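Putative calcium-regulated periplasmic protein (Bacteroides thetaiotaomicron, PDB 3DB7) binds calcium ions through glutamates on its PepSY-like beta sheet and is probably a calcium-regulated protein of the periplasm, its precise role unknown. Local coordinates at residues A[8-13]-A[31-36]; A[23-28]-A[71-76]; A[62-67]-A[94-99]; A[87-92]-A[108-113]. One frame throughout, in Å; residues are numbered along the deposited sequence. Where two conformers were deposited one is given.

Contact 1 of 4, residues A[8-13]-A[31-36]; sequences IQVTQM and ALAKME. With CA (calcium ion), chain B; EDO (1,2-ethanediol), chain E.
O2 of a 1,2-ethanediol molecule, probably from the crystallisation liquor, is gripped from both segments: it donates to Ile8 O at 2.7 Å and accepts from Ala33 N at 3.0 Å. The same two residues also meet directly, Ile8 N giving a nearly straight bond (169°) to Ala33 O at 3.0 Å, with the donor well above the carbonyl plane. The diol thus stands between an N-H and a C=O of the two backbones. Ile8 belongs to the short segment 6-8, which runs antiparallel to strand 30-38 and is the outermost strand at this end of the sheet within the chain; Lys6 continues the pairing with Met35. Beyond it the 3-10 turn 10-12 leads into helix 15-24. Three side chains converge on the methyl of Ala33. CG1 of Ile8 lies 4.0 Å from Ala33 CB, and with CG1 set between the backbone N and the carbonyl carbon (chi1 56°) the extended branch carries CD1 alongside the backbone of Lys34 and Met35. CG2 of Val10 and, in one of its two conformers, the selenium of selenomethionine Met13 complete the group. Past this packing, Glu36 binds a calcium ion with both carboxylate oxygens, OE1 at 2.5 Å from the metal; Glu45 and Glu55 share the ion, as do Asp124, Ile125 and Asp126 of the second subunit.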
loop_
_atom_site.group_PDB
_atom_site.type_symbol
_atom_site.label_atom_id
_atom_site.label_comp_id
_atom_site.label_asym_id
_atom_site.label_seq_id
_atom_site.Cartn_x
_atom_site.Cartn_y
_atom_site.Cartn_z
ATOM N N ILE A 8 9.424 6.803 -22.912
ATOM C CA ILE A 8 8.607 7.523 -23.869
ATOM C C ILE A 8 8.693 8.994 -23.610
ATOM O O ILE A 8 9.138 9.439 -22.561
ATOM C CB ILE A 8 7.116 7.131 -23.815
ATOM C CG1 ILE A 8 6.548 7.306 -22.409
ATOM C CG2 ILE A 8 6.903 5.674 -24.214
ATOM C CD1 ILE A 8 5.025 7.004 -22.299
ATOM N N GLN A 9 8.216 9.757 -24.575
ATOM C CA GLN A 9 8.056 11.177 -24.381
ATOM C C GLN A 9 6.719 11.362 -23.670
ATOM O O GLN A 9 5.797 10.560 -23.797
ATOM C CB GLN A 9 8.068 11.927 -25.726
ATOM C CG GLN A 9 9.399 11.792 -26.519
ATOM C CD GLN A 9 10.622 12.309 -25.742
ATOM O OE1 GLN A 9 10.498 13.089 -24.799
ATOM N NE2 GLN A 9 11.810 11.875 -26.156
ATOM N N VAL A 10 6.618 12.443 -22.922
ATOM C CA VAL A 10 5.358 12.818 -22.302
ATOM C C VAL A 10 4.225 12.942 -23.309
ATOM O O VAL A 10 3.126 12.564 -23.028
ATOM C CB VAL A 10 5.480 14.146 -21.540
ATOM C CG1 VAL A 10 4.139 14.564 -20.968
ATOM C CG2 VAL A 10 6.493 13.973 -20.378
ATOM N N THR A 11 4.534 13.390 -24.509
ATOM C CA THR A 11 3.497 13.490 -25.538
ATOM C C THR A 11 2.976 12.146 -26.012
ATOM O O THR A 11 1.981 12.092 -26.728
ATOM C CB THR A 11 4.016 14.310 -26.770
ATOM O OG1 THR A 11 5.277 13.772 -27.184
ATOM C CG2 THR A 11 4.193 15.817 -26.453
ATOM N N GLN A 12 3.631 11.061 -25.620
ATOM C CA GLN A 12 3.123 9.724 -25.941
ATOM C C GLN A 12 2.201 9.157 -24.886
ATOM O O GLN A 12 1.645 8.064 -25.048
ATOM C CB GLN A 12 4.279 8.725 -26.127
ATOM C CG GLN A 12 5.056 9.012 -27.370
ATOM C CD GLN A 12 6.281 8.144 -27.475
ATOM O OE1 GLN A 12 7.370 8.499 -26.962
ATOM N NE2 GLN A 12 6.138 7.032 -28.197
HETATM N N MSE A 13 2.067 9.885 -23.780
HETATM C CA MSE A 13 1.132 9.520 -22.710
HETATM C C MSE A 13 -0.319 9.881 -23.057
HETATM O O MSE A 13 -0.589 10.828 -23.827
HETATM C CB MSE A 13 1.509 10.221 -21.377
HETATM C CG MSE A 13 2.941 9.963 -20.898
HETATM SE SE MSE A 13 3.465 10.928 -19.313
HETATM C CE MSE A 13 2.507 9.704 -18.166
ATOM N N ALA A 31 11.827 14.137 -15.407
ATOM C CA ALA A 31 13.107 13.409 -15.562
ATOM C C ALA A 31 12.995 12.194 -16.491
ATOM O O ALA A 31 13.885 11.926 -17.293
ATOM C CB ALA A 31 13.638 12.978 -14.138
ATOM N N LEU A 32 11.905 11.457 -16.386
ATOM C CA LEU A 32 11.724 10.253 -17.169
ATOM C C LEU A 32 10.237 9.950 -17.192
ATOM O O LEU A 32 9.591 10.007 -16.172
ATOM C CB LEU A 32 12.428 9.019 -16.552
ATOM C CG LEU A 32 12.084 7.690 -17.272
ATOM C CD1 LEU A 32 12.626 7.568 -18.704
ATOM C CD2 LEU A 32 12.594 6.513 -16.427
ATOM N N ALA A 33 9.734 9.591 -18.359
ATOM C CA ALA A 33 8.389 9.011 -18.561
ATOM C C ALA A 33 8.546 7.635 -19.180
ATOM O O ALA A 33 9.439 7.416 -20.015
ATOM C CB ALA A 33 7.523 9.906 -19.467
ATOM N N LYS A 34 7.725 6.685 -18.750
ATOM C CA LYS A 34 7.792 5.346 -19.313
ATOM C C LYS A 34 6.410 4.695 -19.343
ATOM O O LYS A 34 5.546 5.007 -18.549
ATOM C CB LYS A 34 8.761 4.445 -18.549
ATOM C CG LYS A 34 8.268 4.041 -17.196
ATOM C CD LYS A 34 9.255 3.110 -16.462
ATOM C CE LYS A 34 8.609 2.468 -15.227
ATOM N NZ LYS A 34 9.658 1.846 -14.330
HETATM N N MSE A 35 6.253 3.752 -20.258
HETATM C CA MSE A 35 5.206 2.778 -20.228
HETATM C C MSE A 35 5.727 1.541 -19.502
HETATM O O MSE A 35 6.808 1.006 -19.791
HETATM C CB MSE A 35 4.804 2.403 -21.641
HETATM C CG MSE A 35 3.501 1.648 -21.652
HETATM SE SE MSE A 35 2.789 1.144 -23.397
HETATM C CE MSE A 35 4.324 0.135 -23.869
ATOM N N GLU A 36 4.919 1.114 -18.532
ATOM C CA GLU A 36 5.188 -0.052 -17.665
ATOM C C GLU A 36 4.173 -1.095 -18.053
ATOM O O GLU A 36 3.012 -0.787 -18.278
ATOM C CB GLU A 36 5.106 0.366 -16.215
ATOM C CG GLU A 36 5.323 -0.760 -15.215
ATOM C CD GLU A 36 5.028 -0.323 -13.779
ATOM O OE1 GLU A 36 5.543 0.741 -13.407
ATOM O OE2 GLU A 36 4.283 -1.027 -13.063
HETATM CA CA CA B . 4.354 0.971 -11.262
HETATM C C1 EDO E . 11.407 12.983 -20.679
HETATM O O1 EDO E . 12.171 12.807 -21.882
HETATM C C2 EDO E . 10.384 11.862 -20.694
HETATM O O2 EDO E . 10.980 10.549 -20.860
#

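Contact 2 of 4, residues A[23-28]-A[71-76]; sequences QHFSDS and SVPVAI
The imidazole of His24 lies across Ile76, whose CG1 stands 3.8 Å from the centroid of the His24 ring and only 4° off its normal, a CH-pi contact squarely over the face. The opposite face of the ring is covered by CG of its own neighbour Gln23, so the imidazole is held flat between two aliphatic chains. At the ring edge, near its plane, the methyl of Ala75 comes up to the histidine, CB lying 3.8 Å from His24 CE1. CG of His24 sits beside its backbone N (chi1 -59°), which swings the ring off the end of helix 15-24 and over the 3-10 turn 74-76. That turn is closed by the backbone bond from Ile76 N to Pro73 O, and it brings Pro73, Ala75 and Ile76 to the same partner segment just ahead of helix 79-88. The contact therefore joins the C-terminal end of the first helix to the approach of the second, both packed on one antiparallel sheet. Pro73 packs against the end of helix 15-24: its CG is 3.7 Å from His24 O, while its CD is 3.9 Å from CZ of Phe25. The Phe25 side chain crosses the proline at about a right angle, and CE2 also reaches Ile76 CD1 at 4.2 Å. A type I turn from Phe25 to Ser28 follows the helix, and Ser28 OG lies in the ring plane at the Phe25 edge. Phe48 stacks on the Phe25 ring, and Phe20 meets the imidazole of His24 obliquely.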
loop_
_atom_site.group_PDB
_atom_site.type_symbol
_atom_site.label_atom_id
_atom_site.label_comp_id
_atom_site.label_asym_id
_atom_site.label_seq_id
_atom_site.Cartn_x
_atom_site.Cartn_y
_atom_site.Cartn_z
ATOM N N GLN A 23 -1.656 20.365 -14.929
ATOM C CA GLN A 23 -2.548 20.939 -13.914
ATOM C C GLN A 23 -1.860 21.031 -12.573
ATOM O O GLN A 23 -1.908 22.075 -11.881
ATOM C CB GLN A 23 -3.820 20.134 -13.771
ATOM C CG GLN A 23 -4.809 20.726 -12.750
ATOM C CD GLN A 23 -5.207 22.136 -13.105
ATOM O OE1 GLN A 23 -5.420 22.449 -14.280
ATOM N NE2 GLN A 23 -5.269 23.015 -12.093
ATOM N N HIS A 24 -1.223 19.939 -12.167
ATOM C CA HIS A 24 -0.786 19.823 -10.755
ATOM C C HIS A 24 0.695 19.854 -10.543
ATOM O O HIS A 24 1.136 20.040 -9.401
ATOM C CB HIS A 24 -1.293 18.541 -10.125
ATOM C CG HIS A 24 -2.774 18.424 -10.140
ATOM N ND1 HIS A 24 -3.592 19.214 -9.363
ATOM C CD2 HIS A 24 -3.586 17.620 -10.870
ATOM C CE1 HIS A 24 -4.856 18.928 -9.647
ATOM N NE2 HIS A 24 -4.880 17.922 -10.523
ATOM N N PHE A 25 1.460 19.717 -11.617
ATOM C CA PHE A 25 2.923 19.643 -11.504
ATOM C C PHE A 25 3.628 20.630 -12.435
ATOM O O PHE A 25 4.725 20.371 -12.959
ATOM C CB PHE A 25 3.355 18.200 -11.750
ATOM C CG PHE A 25 2.931 17.291 -10.643
ATOM C CD1 PHE A 25 3.743 17.149 -9.529
ATOM C CD2 PHE A 25 1.740 16.606 -10.692
ATOM C CE1 PHE A 25 3.363 16.328 -8.484
ATOM C CE2 PHE A 25 1.364 15.816 -9.635
ATOM C CZ PHE A 25 2.168 15.676 -8.543
ATOM N N SER A 26 2.990 21.790 -12.604
ATOM C CA SER A 26 3.457 22.789 -13.568
ATOM C C SER A 26 4.863 23.273 -13.200
ATOM O O SER A 26 5.629 23.639 -14.101
ATOM C CB SER A 26 2.486 24.005 -13.666
ATOM O OG SER A 26 2.226 24.578 -12.396
ATOM N N ASP A 27 5.211 23.171 -11.920
ATOM C CA ASP A 27 6.448 23.760 -11.381
ATOM C C ASP A 27 7.529 22.722 -11.277
ATOM O O ASP A 27 8.631 23.004 -10.794
ATOM C CB ASP A 27 6.231 24.348 -9.982
ATOM N N SER A 28 7.206 21.508 -11.704
ATOM C CA SER A 28 8.169 20.395 -11.608
ATOM C C SER A 28 8.694 20.136 -13.008
ATOM O O SER A 28 8.117 20.592 -13.985
ATOM C CB SER A 28 7.500 19.150 -11.020
ATOM O OG SER A 28 7.092 19.317 -9.666
ATOM N N SER A 71 5.126 17.164 -1.027
ATOM C CA SER A 71 3.861 16.582 -0.568
ATOM C C SER A 71 2.879 16.603 -1.706
ATOM O O SER A 71 3.091 17.263 -2.708
ATOM C CB SER A 71 3.320 17.325 0.642
ATOM O OG SER A 71 3.130 18.700 0.337
ATOM N N VAL A 72 1.800 15.856 -1.551
ATOM C CA VAL A 72 0.824 15.736 -2.617
ATOM C C VAL A 72 0.028 17.048 -2.775
ATOM O O VAL A 72 -0.541 17.543 -1.795
ATOM C CB VAL A 72 -0.159 14.600 -2.332
ATOM C CG1 VAL A 72 -1.287 14.592 -3.322
ATOM C CG2 VAL A 72 0.593 13.248 -2.322
ATOM N N PRO A 73 -0.076 17.573 -4.001
ATOM C CA PRO A 73 -0.922 18.754 -4.190
ATOM C C PRO A 73 -2.329 18.534 -3.657
ATOM O O PRO A 73 -2.959 17.557 -3.968
ATOM C CB PRO A 73 -0.891 18.968 -5.694
ATOM C CG PRO A 73 0.494 18.365 -6.122
ATOM C CD PRO A 73 0.673 17.169 -5.209
ATOM N N VAL A 74 -2.816 19.467 -2.843
ATOM C CA VAL A 74 -4.062 19.257 -2.105
ATOM C C VAL A 74 -5.237 19.090 -3.040
ATOM O O VAL A 74 -6.178 18.356 -2.738
ATOM C CB VAL A 74 -4.348 20.423 -1.086
ATOM C CG1 VAL A 74 -5.734 20.264 -0.399
ATOM C CG2 VAL A 74 -3.257 20.452 -0.027
ATOM N N ALA A 75 -5.196 19.767 -4.187
ATOM C CA ALA A 75 -6.335 19.680 -5.111
ATOM C C ALA A 75 -6.652 18.232 -5.511
ATOM O O ALA A 75 -7.772 17.934 -5.851
ATOM C CB ALA A 75 -6.052 20.506 -6.364
ATOM N N ILE A 76 -5.637 17.363 -5.516
ATOM C CA ILE A 76 -5.796 15.938 -5.889
ATOM C C ILE A 76 -6.528 15.127 -4.809
ATOM O O ILE A 76 -7.105 14.075 -5.086
ATOM C CB ILE A 76 -4.378 15.310 -6.078
ATOM C CG1 ILE A 76 -3.676 15.983 -7.257
ATOM C CG2 ILE A 76 -4.417 13.784 -6.338
ATOM C CD1 ILE A 76 -2.166 15.663 -7.349
#

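Contact 3 of 4, residues A[62-67]-A[94-99]; sequences WEEVDC and VLKIER. With CA (calcium ion), chain C.
A calcium site on one face of the strand pair 62-66/94-99 includes Glu64, whose OE1 binds the ion at 2.3 Å and is also hydrogen-bonded by Lys53 NZ; Glu55 and, from the second subunit, Asp124 and Asp126 share the ion. Glu98 lies beside Glu64, pointing the same way, in the second shell: water 2, bound to the metal, donates to Glu98 OE2 at 2.5 Å. On the same face another water links Asp66 OD2 to NZ of one Lys96 conformer, and Lys68 salt-bridges Asp66. The strands run antiparallel, with Val65 and Ile97 as a hydrogen-bonded pair: Val65 N reaches Ile97 O at 2.8 Å (176°). Classic bulges occur at Glu63-Glu64, opposite Glu55, and at Leu95-Lys96, opposite Lys107. On the Val65-Ile97 face, Ile97 CG2 packs against Val65 CB and Trp62 CZ3. At the strand end the guanidinium of Arg99 stacks flat on the Trp62 indole, centres 3.7 Å apart and planes at 13°, a cation-pi contact over the five-membered ring, while CD covers the six-membered one. NE and NH2 both grip Trp62 O, NE at 2.8 Å, fixing the guanidinium's rotation. Val65 CG2 lies over the indole's opposite face, toward its rim.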
loop_
_atom_site.group_PDB
_atom_site.type_symbol
_atom_site.label_atom_id
_atom_site.label_comp_id
_atom_site.label_asym_id
_atom_site.label_seq_id
_atom_site.Cartn_x
_atom_site.Cartn_y
_atom_site.Cartn_z
ATOM N N TRP A 62 -5.005 8.940 -12.978
ATOM C CA TRP A 62 -3.988 8.674 -11.961
ATOM C C TRP A 62 -4.390 7.537 -11.064
ATOM O O TRP A 62 -5.577 7.409 -10.691
ATOM C CB TRP A 62 -3.648 9.926 -11.150
ATOM C CG TRP A 62 -4.690 10.444 -10.232
ATOM C CD1 TRP A 62 -5.643 11.368 -10.520
ATOM C CD2 TRP A 62 -4.867 10.092 -8.839
ATOM N NE1 TRP A 62 -6.420 11.616 -9.387
ATOM C CE2 TRP A 62 -5.944 10.849 -8.354
ATOM C CE3 TRP A 62 -4.224 9.192 -7.965
ATOM C CZ2 TRP A 62 -6.393 10.748 -7.047
ATOM C CZ3 TRP A 62 -4.657 9.109 -6.692
ATOM C CH2 TRP A 62 -5.727 9.898 -6.239
ATOM N N GLU A 63 -3.381 6.743 -10.678
ATOM C CA GLU A 63 -3.568 5.665 -9.696
ATOM C C GLU A 63 -2.636 5.811 -8.490
ATOM O O GLU A 63 -2.949 5.291 -7.416
ATOM C CB GLU A 63 -3.382 4.293 -10.320
ATOM C CG GLU A 63 -4.538 3.877 -11.194
ATOM C CD GLU A 63 -4.431 2.507 -11.827
ATOM O OE1 GLU A 63 -3.363 2.159 -12.352
ATOM O OE2 GLU A 63 -5.497 1.846 -11.883
ATOM N N GLU A 64 -1.519 6.548 -8.656
ATOM C CA GLU A 64 -0.545 6.750 -7.587
ATOM C C GLU A 64 0.071 8.078 -7.761
ATOM O O GLU A 64 0.541 8.399 -8.856
ATOM C CB GLU A 64 0.536 5.669 -7.631
ATOM C CG GLU A 64 1.640 5.858 -6.607
ATOM C CD GLU A 64 2.871 4.937 -6.827
ATOM O OE1 GLU A 64 2.869 4.058 -7.751
ATOM O OE2 GLU A 64 3.836 5.127 -6.074
ATOM N N VAL A 65 0.057 8.906 -6.748
ATOM C CA VAL A 65 0.803 10.149 -6.709
ATOM C C VAL A 65 1.729 10.066 -5.511
ATOM O O VAL A 65 1.267 10.107 -4.361
ATOM C CB VAL A 65 -0.135 11.371 -6.586
ATOM C CG1 VAL A 65 0.701 12.652 -6.469
ATOM C CG2 VAL A 65 -1.095 11.425 -7.770
ATOM N N ASP A 66 3.029 9.882 -5.765
ATOM C CA ASP A 66 4.027 9.715 -4.700
ATOM C C ASP A 66 4.893 10.946 -4.652
ATOM O O ASP A 66 5.808 11.142 -5.488
ATOM C CB ASP A 66 4.888 8.470 -4.946
ATOM C CG ASP A 66 5.870 8.218 -3.840
ATOM O OD1 ASP A 66 6.017 9.130 -2.998
ATOM O OD2 ASP A 66 6.483 7.114 -3.811
ATOM N N CYS A 67 4.564 11.811 -3.712
ATOM C CA CYS A 67 5.285 13.043 -3.525
ATOM C C CYS A 67 6.039 13.023 -2.218
ATOM O O CYS A 67 6.113 14.011 -1.511
ATOM C CB CYS A 67 4.318 14.224 -3.590
ATOM S SG CYS A 67 3.671 14.554 -5.239
ATOM N N VAL A 94 0.452 14.867 3.493
ATOM C CA VAL A 94 0.175 13.675 2.708
ATOM C C VAL A 94 1.328 13.497 1.740
ATOM O O VAL A 94 1.576 14.367 0.907
ATOM C CB VAL A 94 -1.129 13.772 1.971
ATOM C CG1 VAL A 94 -1.319 12.602 1.024
ATOM C CG2 VAL A 94 -2.359 13.877 2.948
ATOM N N LEU A 95 2.095 12.429 1.883
ATOM C CA LEU A 95 3.251 12.150 1.068
ATOM C C LEU A 95 2.890 11.297 -0.176
ATOM O O LEU A 95 3.589 11.400 -1.198
ATOM C CB LEU A 95 4.375 11.466 1.868
ATOM C CG LEU A 95 4.989 12.306 2.954
ATOM C CD1 LEU A 95 6.267 11.659 3.460
ATOM C CD2 LEU A 95 5.284 13.738 2.448
ATOM N N LYS A 96 1.863 10.453 -0.076
ATOM C CA LYS A 96 1.435 9.649 -1.194
ATOM C C LYS A 96 -0.051 9.418 -1.101
ATOM O O LYS A 96 -0.604 9.337 -0.008
ATOM C CB LYS A 96 2.159 8.286 -1.206
ATOM C CG LYS A 96 1.768 7.374 -2.351
ATOM C CD LYS A 96 2.724 6.216 -2.455
ATOM C CE LYS A 96 2.836 5.540 -1.117
ATOM N NZ LYS A 96 3.827 4.395 -1.195
ATOM N N ILE A 97 -0.688 9.320 -2.262
ATOM C CA ILE A 97 -2.064 8.898 -2.346
ATOM C C ILE A 97 -2.178 7.923 -3.504
ATOM O O ILE A 97 -1.564 8.122 -4.577
ATOM C CB ILE A 97 -3.055 10.070 -2.466
ATOM C CG1 ILE A 97 -4.509 9.592 -2.407
ATOM C CG2 ILE A 97 -2.816 10.940 -3.745
ATOM C CD1 ILE A 97 -5.514 10.776 -2.252
ATOM N N GLU A 98 -2.965 6.890 -3.296
ATOM C CA GLU A 98 -3.245 5.856 -4.300
ATOM C C GLU A 98 -4.705 5.575 -4.335
ATOM O O GLU A 98 -5.401 5.736 -3.332
ATOM C CB GLU A 98 -2.545 4.572 -3.939
ATOM C CG GLU A 98 -1.027 4.727 -3.920
ATOM C CD GLU A 98 -0.294 3.525 -3.334
ATOM O OE1 GLU A 98 -0.332 3.316 -2.094
ATOM O OE2 GLU A 98 0.328 2.785 -4.104
ATOM N N ARG A 99 -5.187 5.071 -5.478
ATOM C CA ARG A 99 -6.582 4.678 -5.570
ATOM C C ARG A 99 -6.726 3.534 -6.575
ATOM O O ARG A 99 -5.907 3.417 -7.515
ATOM C CB ARG A 99 -7.458 5.860 -5.963
ATOM C CG ARG A 99 -7.237 6.312 -7.359
ATOM C CD ARG A 99 -8.187 7.456 -7.758
ATOM N NE ARG A 99 -7.801 7.967 -9.072
ATOM C CZ ARG A 99 -8.502 8.789 -9.821
ATOM N NH1 ARG A 99 -9.683 9.270 -9.410
ATOM N NH2 ARG A 99 -8.018 9.114 -11.004
HETATM CA CA CA C . 2.008 2.082 -8.492
HETATM O O HOH W 1 6.412 5.184 -1.321
HETATM O O HOH W 2 0.556 2.187 -6.501
HETATM O O HOH W 3 -0.179 2.630 -9.360
#

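Contact 4 of 4, residues A[87-92]-A[108-113]; sequences TNYPDA and LSNRTE
Apolar contact carries most of this interface. CD1 of Leu108 rests over one face of the Tyr89 ring, displaced toward the rim, in a CH-pi contact 3.9 Å from the ring centroid and 25° off its normal. Tyr89 CG lies beside its backbone N (chi1 -51°), which lays the ring across the leucine at about a right angle. Farther out, CG2 of Thr112 comes to 4.0 Å from Tyr89 OH. On the leucine side of the ring plane, Ala92 CB meets Leu108 CB at 4.1 Å. Polar side chains pack on these groups without bonding across: Asn110 ND2 lies 3.6 Å from Tyr89 CD1, its amide plane turned 75° from the ring, and Ser109 OG is 3.4 Å from Ala92 CA while bonding to Lys93 N. Hydrogen bonds within each segment shape the backbones. Ala92 N to Tyr89 O closes one type I turn and Arg111 N to Leu108 O another; Asn110 OD1 accepts from Thr112 N at 3.0 Å in an Asx turn. The first turn follows helix 79-88 and leads into strand 94-99, the second connects strands 103-108 and 113-117 as a hairpin turn, and Ile125 of strand 122-126 touches both Tyr89 and Thr112.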
loop_
_atom_site.group_PDB
_atom_site.type_symbol
_atom_site.label_atom_id
_atom_site.label_comp_id
_atom_site.label_asym_id
_atom_site.label_seq_id
_atom_site.Cartn_x
_atom_site.Cartn_y
_atom_site.Cartn_z
ATOM N N THR A 87 -7.780 17.271 10.347
ATOM C CA THR A 87 -8.389 17.205 11.691
ATOM C C THR A 87 -7.554 16.351 12.629
ATOM O O THR A 87 -7.224 16.767 13.742
ATOM C CB THR A 87 -9.795 16.601 11.630
ATOM O OG1 THR A 87 -10.634 17.435 10.813
ATOM C CG2 THR A 87 -10.400 16.435 13.069
ATOM N N ASN A 88 -7.211 15.146 12.215
ATOM C CA ASN A 88 -6.675 14.145 13.138
ATOM C C ASN A 88 -5.170 14.058 13.154
ATOM O O ASN A 88 -4.578 13.522 14.115
ATOM C CB ASN A 88 -7.267 12.766 12.785
ATOM C CG ASN A 88 -8.739 12.731 13.045
ATOM O OD1 ASN A 88 -9.135 12.865 14.206
ATOM N ND2 ASN A 88 -9.573 12.654 11.993
ATOM N N TYR A 89 -4.538 14.571 12.098
ATOM C CA TYR A 89 -3.088 14.608 11.944
ATOM C C TYR A 89 -2.651 15.978 11.460
ATOM O O TYR A 89 -2.110 16.127 10.363
ATOM C CB TYR A 89 -2.576 13.487 11.020
ATOM C CG TYR A 89 -3.081 12.140 11.400
ATOM C CD1 TYR A 89 -2.399 11.366 12.307
ATOM C CD2 TYR A 89 -4.243 11.638 10.866
ATOM C CE1 TYR A 89 -2.846 10.101 12.668
ATOM C CE2 TYR A 89 -4.726 10.410 11.221
ATOM C CZ TYR A 89 -4.022 9.620 12.139
ATOM O OH TYR A 89 -4.540 8.383 12.492
ATOM N N PRO A 90 -2.916 16.995 12.296
ATOM C CA PRO A 90 -2.687 18.381 11.846
ATOM C C PRO A 90 -1.248 18.790 11.518
ATOM O O PRO A 90 -1.031 19.810 10.844
ATOM C CB PRO A 90 -3.230 19.210 12.991
ATOM C CG PRO A 90 -3.079 18.314 14.184
ATOM C CD PRO A 90 -3.408 16.945 13.683
ATOM N N ASP A 91 -0.305 17.990 11.973
ATOM C CA ASP A 91 1.120 18.252 11.751
ATOM C C ASP A 91 1.700 17.435 10.608
ATOM O O ASP A 91 2.893 17.565 10.280
ATOM C CB ASP A 91 1.919 18.032 13.027
ATOM C CG ASP A 91 1.522 19.012 14.119
ATOM O OD1 ASP A 91 1.726 20.223 13.899
ATOM O OD2 ASP A 91 1.042 18.563 15.155
ATOM N N ALA A 92 0.856 16.641 9.967
ATOM C CA ALA A 92 1.315 15.742 8.893
ATOM C C ALA A 92 0.995 16.289 7.514
ATOM O O ALA A 92 0.042 16.976 7.313
ATOM C CB ALA A 92 0.720 14.359 9.080
ATOM N N LEU A 108 1.126 9.299 5.251
ATOM C CA LEU A 108 1.376 10.607 5.833
ATOM C C LEU A 108 2.858 10.715 6.219
ATOM O O LEU A 108 3.557 9.694 6.392
ATOM C CB LEU A 108 0.547 10.816 7.111
ATOM C CG LEU A 108 -0.963 10.667 6.938
ATOM C CD1 LEU A 108 -1.706 10.879 8.293
ATOM C CD2 LEU A 108 -1.506 11.522 5.834
ATOM N N SER A 109 3.295 11.948 6.434
ATOM C CA SER A 109 4.711 12.177 6.777
ATOM C C SER A 109 5.130 11.614 8.151
ATOM O O SER A 109 6.336 11.428 8.427
ATOM C CB SER A 109 5.019 13.666 6.716
ATOM O OG SER A 109 4.109 14.398 7.514
ATOM N N ASN A 110 4.144 11.293 8.976
ATOM C CA ASN A 110 4.402 10.696 10.307
ATOM C C ASN A 110 4.425 9.160 10.206
ATOM O O ASN A 110 4.553 8.459 11.201
ATOM C CB ASN A 110 3.396 11.184 11.352
ATOM C CG ASN A 110 2.018 10.600 11.141
ATOM O OD1 ASN A 110 1.761 10.043 10.087
ATOM N ND2 ASN A 110 1.156 10.659 12.166
ATOM N N ARG A 111 4.330 8.690 8.981
ATOM C CA ARG A 111 4.408 7.254 8.602
ATOM C C ARG A 111 3.071 6.495 8.730
ATOM O O ARG A 111 2.970 5.377 8.229
ATOM C CB ARG A 111 5.521 6.498 9.294
ATOM C CG ARG A 111 6.914 6.937 8.768
ATOM C CD ARG A 111 7.990 5.953 9.200
ATOM N NE ARG A 111 7.880 5.657 10.625
ATOM N N THR A 112 2.053 7.144 9.276
ATOM C CA THR A 112 0.693 6.537 9.324
ATOM C C THR A 112 0.164 6.344 7.922
ATOM O O THR A 112 0.364 7.178 7.023
ATOM C CB THR A 112 -0.229 7.430 10.063
ATOM O OG1 THR A 112 0.192 7.553 11.434
ATOM C CG2 THR A 112 -1.662 6.934 10.076
ATOM N N GLU A 113 -0.532 5.236 7.718
ATOM C CA GLU A 113 -1.188 4.953 6.455
ATOM C C GLU A 113 -2.689 4.776 6.749
ATOM O O GLU A 113 -3.043 4.081 7.695
ATOM C CB GLU A 113 -0.664 3.667 5.818
ATOM C CG GLU A 113 0.824 3.688 5.550
ATOM C CD GLU A 113 1.325 2.423 4.806
ATOM O OE1 GLU A 113 0.492 1.631 4.294
ATOM O OE2 GLU A 113 2.560 2.265 4.695
#

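Contacts 1 and 3 lie on the same antiparallel sheet, their centres 18 Å apart, and each supplies a calcium ligand: Glu36 in contact 1, Glu64 in contact 3. Glu55 binds both ions, and the second subunit contributes aspartates to both sites. Contact 2 packs beside contact 3, with centres 11 Å apart; Val72 N lies 2.9 Å from Val94 O, probably a hydrogen bond, and Ile76 CG2 rests 3.7 Å from Trp62 CZ2. Contact 4 meets contact 3 through Leu95 and Val94, which pack on Ser109 and Leu108. Contacts 1 and 4, with centres 32 Å apart, lie on opposite sides of the chain's centre.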